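PDB 6KBR: K41043 from Homo sapiens, which probably inhibits a serine protease, as a SPINK2-type member of the Kazal family of small disulfide-braced inhibitors that present a protease-binding loop. Local coordinates for residues B[43-46]-B[47-51]. Numbering follows the deposited sequence.
Sequences LCMK and IREGG
The Glu49 side chain reaches back to the end of Met45, one turn earlier, near the C-terminal end of helix 40-50, the alpha-helix of this Kazal-type domain. Four successive i to i+4 bonds tie the two turns together. The amide of Glu49 meets Met45 O at 2.8 Å in a straight bond (179°), and Gly50 N reaches Lys46 O at the same length. Ile47 N and Arg48 N are satisfied in the same way by Leu43 O and Cys44 O. Gly51 N continues the pattern onto Ile47 O as Gly51 turns to positive phi. The Glu49 carboxylate folds back over the preceding turn: chi1 (-74°) puts CG beside the backbone N, and the bend at chi2 (141°) brings OE2 to 3.4 Å from the Met45 methyl CE. Glu49 OE1 stands 3.6 Å from Lys46 CA and beside Met45 O, a second acceptor. Lys46 crosses Glu49 at about a right angle, its bent chain bringing CD to 4.1 Å from OE1, whereas NZ stops 4.8 Å from OE1, too far for a salt bridge, and lies 3.8 Å from Gly50 CA. With an alanine in place of Lys46, the Glu49 carboxylate would probably lose this nearby positive charge, and Tyr37 the side chain resting on it. Met45 and Glu49 also pack against apolar side chains of the other protein chain. On the inner side, Cys44 is joined by a disulfide to Cys14, pinning the helix to the N-terminal segment, and Leu43 rests on Tyr37 of strand 36-37 and on Ile54. Leu43 CD1 approaches Ile47 CG1 to 4.3 Å.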
ATOM      1  N   LEU B  43     -15.819   5.202   1.590  1.00  8.34           N
ATOM      2  CA  LEU B  43     -17.155   5.658   1.964  1.00  9.25           C
ATOM      3  C   LEU B  43     -17.933   5.954   0.716  1.00  9.10           C
ATOM      4  O   LEU B  43     -19.061   5.484   0.549  1.00  8.27           O
ATOM      5  CB  LEU B  43     -17.082   6.917   2.860  1.00  9.35           C
ATOM      6  CG  LEU B  43     -18.392   7.539   3.328  1.00 10.34           C
ATOM      7  CD1 LEU B  43     -19.417   6.502   3.727  1.00 11.13           C
ATOM      8  CD2 LEU B  43     -18.143   8.468   4.481  1.00 10.45           C
ATOM      9  N   CYS B  44     -17.337   6.757  -0.157  1.00  9.73           N
ATOM     10  CA  CYS B  44     -17.952   7.094  -1.453  1.00 10.19           C
ATOM     11  C   CYS B  44     -18.377   5.867  -2.311  1.00 10.22           C
ATOM     12  O   CYS B  44     -19.461   5.842  -2.888  1.00  8.63           O
ATOM     13  CB  CYS B  44     -17.034   8.038  -2.259  1.00 11.28           C
ATOM     14  SG  CYS B  44     -16.947   9.660  -1.506  1.00 12.82           S
ATOM     15  N   MET B  45     -17.521   4.838  -2.362  1.00 10.47           N
ATOM     16  CA  MET B  45     -17.894   3.588  -2.966  1.00 11.07           C
ATOM     17  C   MET B  45     -19.180   2.941  -2.291  1.00 10.55           C
ATOM     18  O   MET B  45     -20.108   2.530  -2.955  1.00  9.12           O
ATOM     19  CB  MET B  45     -16.671   2.656  -2.970  1.00 13.05           C
ATOM     20  CG  MET B  45     -15.738   2.936  -4.173  1.00 15.09           C
ATOM     21  SD  MET B  45     -14.512   1.638  -4.503  1.00 19.86           S
ATOM     22  CE  MET B  45     -15.598   0.406  -5.230  1.00 19.24           C
ATOM     23  N   LYS B  46     -19.216   2.878  -0.984  1.00 10.69           N
ATOM     24  CA  LYS B  46     -20.402   2.406  -0.251  1.00 11.22           C
ATOM     25  C   LYS B  46     -21.637   3.188  -0.600  1.00 10.14           C
ATOM     26  O   LYS B  46     -22.667   2.614  -0.771  1.00  9.33           O
ATOM     27  CB  LYS B  46     -20.197   2.454   1.273  1.00 12.74           C
ATOM     28  CG  LYS B  46     -21.295   1.692   2.027  1.00 15.10           C
ATOM     29  CD  LYS B  46     -21.194   0.164   1.871  1.00 16.90           C
ATOM     30  CE  LYS B  46     -22.529  -0.488   2.190  1.00 21.36           C
ATOM     31  NZ  LYS B  46     -23.202  -0.844   0.889  1.00 27.06           N
ATOM     32  N   ILE B  47     -21.508   4.502  -0.729  1.00  9.89           N
ATOM     33  CA  ILE B  47     -22.652   5.366  -1.105  1.00 10.01           C
ATOM     34  C   ILE B  47     -23.197   4.861  -2.429  1.00 11.01           C
ATOM     35  O   ILE B  47     -24.420   4.631  -2.582  1.00  9.40           O
ATOM     36  CB  ILE B  47     -22.216   6.843  -1.110  1.00  9.20           C
ATOM     37  CG1 ILE B  47     -22.026   7.312   0.360  1.00  8.93           C
ATOM     38  CG2 ILE B  47     -23.167   7.749  -1.964  1.00  9.45           C
ATOM     39  CD1 ILE B  47     -21.586   8.728   0.494  1.00  8.77           C
ATOM     40  N   ARG B  48     -22.267   4.643  -3.364  1.00 12.64           N
ATOM     41  CA  ARG B  48     -22.635   4.237  -4.722  1.00 14.55           C
ATOM     42  C   ARG B  48     -23.187   2.797  -4.723  1.00 14.34           C
ATOM     43  O   ARG B  48     -24.250   2.600  -5.274  1.00 15.14           O
ATOM     44  CB  ARG B  48     -21.476   4.409  -5.708  1.00 16.34           C
ATOM     45  CG  ARG B  48     -21.924   4.200  -7.156  1.00 20.51           C
ATOM     46  CD  ARG B  48     -20.888   4.645  -8.198  1.00 22.92           C
ATOM     47  NE  ARG B  48     -21.329   4.267  -9.547  1.00 25.90           N
ATOM     48  CZ  ARG B  48     -21.131   3.065 -10.122  1.00 31.93           C
ATOM     49  NH1 ARG B  48     -20.468   2.082  -9.482  1.00 31.71           N
ATOM     50  NH2 ARG B  48     -21.596   2.831 -11.371  1.00 33.22           N
ATOM     51  N   GLU B  49     -22.516   1.836  -4.089  1.00 13.83           N
ATOM     52  CA  GLU B  49     -22.967   0.425  -3.949  1.00 16.11           C
ATOM     53  C   GLU B  49     -24.341   0.317  -3.259  1.00 15.33           C
ATOM     54  O   GLU B  49     -25.233  -0.364  -3.759  1.00 13.60           O
ATOM     55  CB  GLU B  49     -21.961  -0.455  -3.135  1.00 19.41           C
ATOM     56  CG  GLU B  49     -20.654  -0.857  -3.846  1.00 23.43           C
ATOM     57  CD  GLU B  49     -19.302  -0.857  -2.975  1.00 27.26           C
ATOM     58  OE1 GLU B  49     -19.207  -0.642  -1.675  1.00 29.82           O
ATOM     59  OE2 GLU B  49     -18.266  -1.048  -3.652  1.00 20.85           O
ATOM     60  N   GLY B  50     -24.517   0.986  -2.128  1.00 13.62           N
ATOM     61  CA  GLY B  50     -25.759   0.828  -1.339  1.00 15.11           C
ATOM     62  C   GLY B  50     -26.925   1.746  -1.755  1.00 15.64           C
ATOM     63  O   GLY B  50     -28.061   1.548  -1.336  1.00 16.62           O
ATOM     64  N   GLY B  51     -26.635   2.789  -2.538  1.00 16.23           N
ATOM     65  CA  GLY B  51     -27.661   3.684  -3.043  1.00 15.83           C
ATOM     66  C   GLY B  51     -28.182   4.720  -2.046  1.00 16.87           C
ATOM     67  O   GLY B  51     -29.173   5.368  -2.333  1.00 15.55           O
TER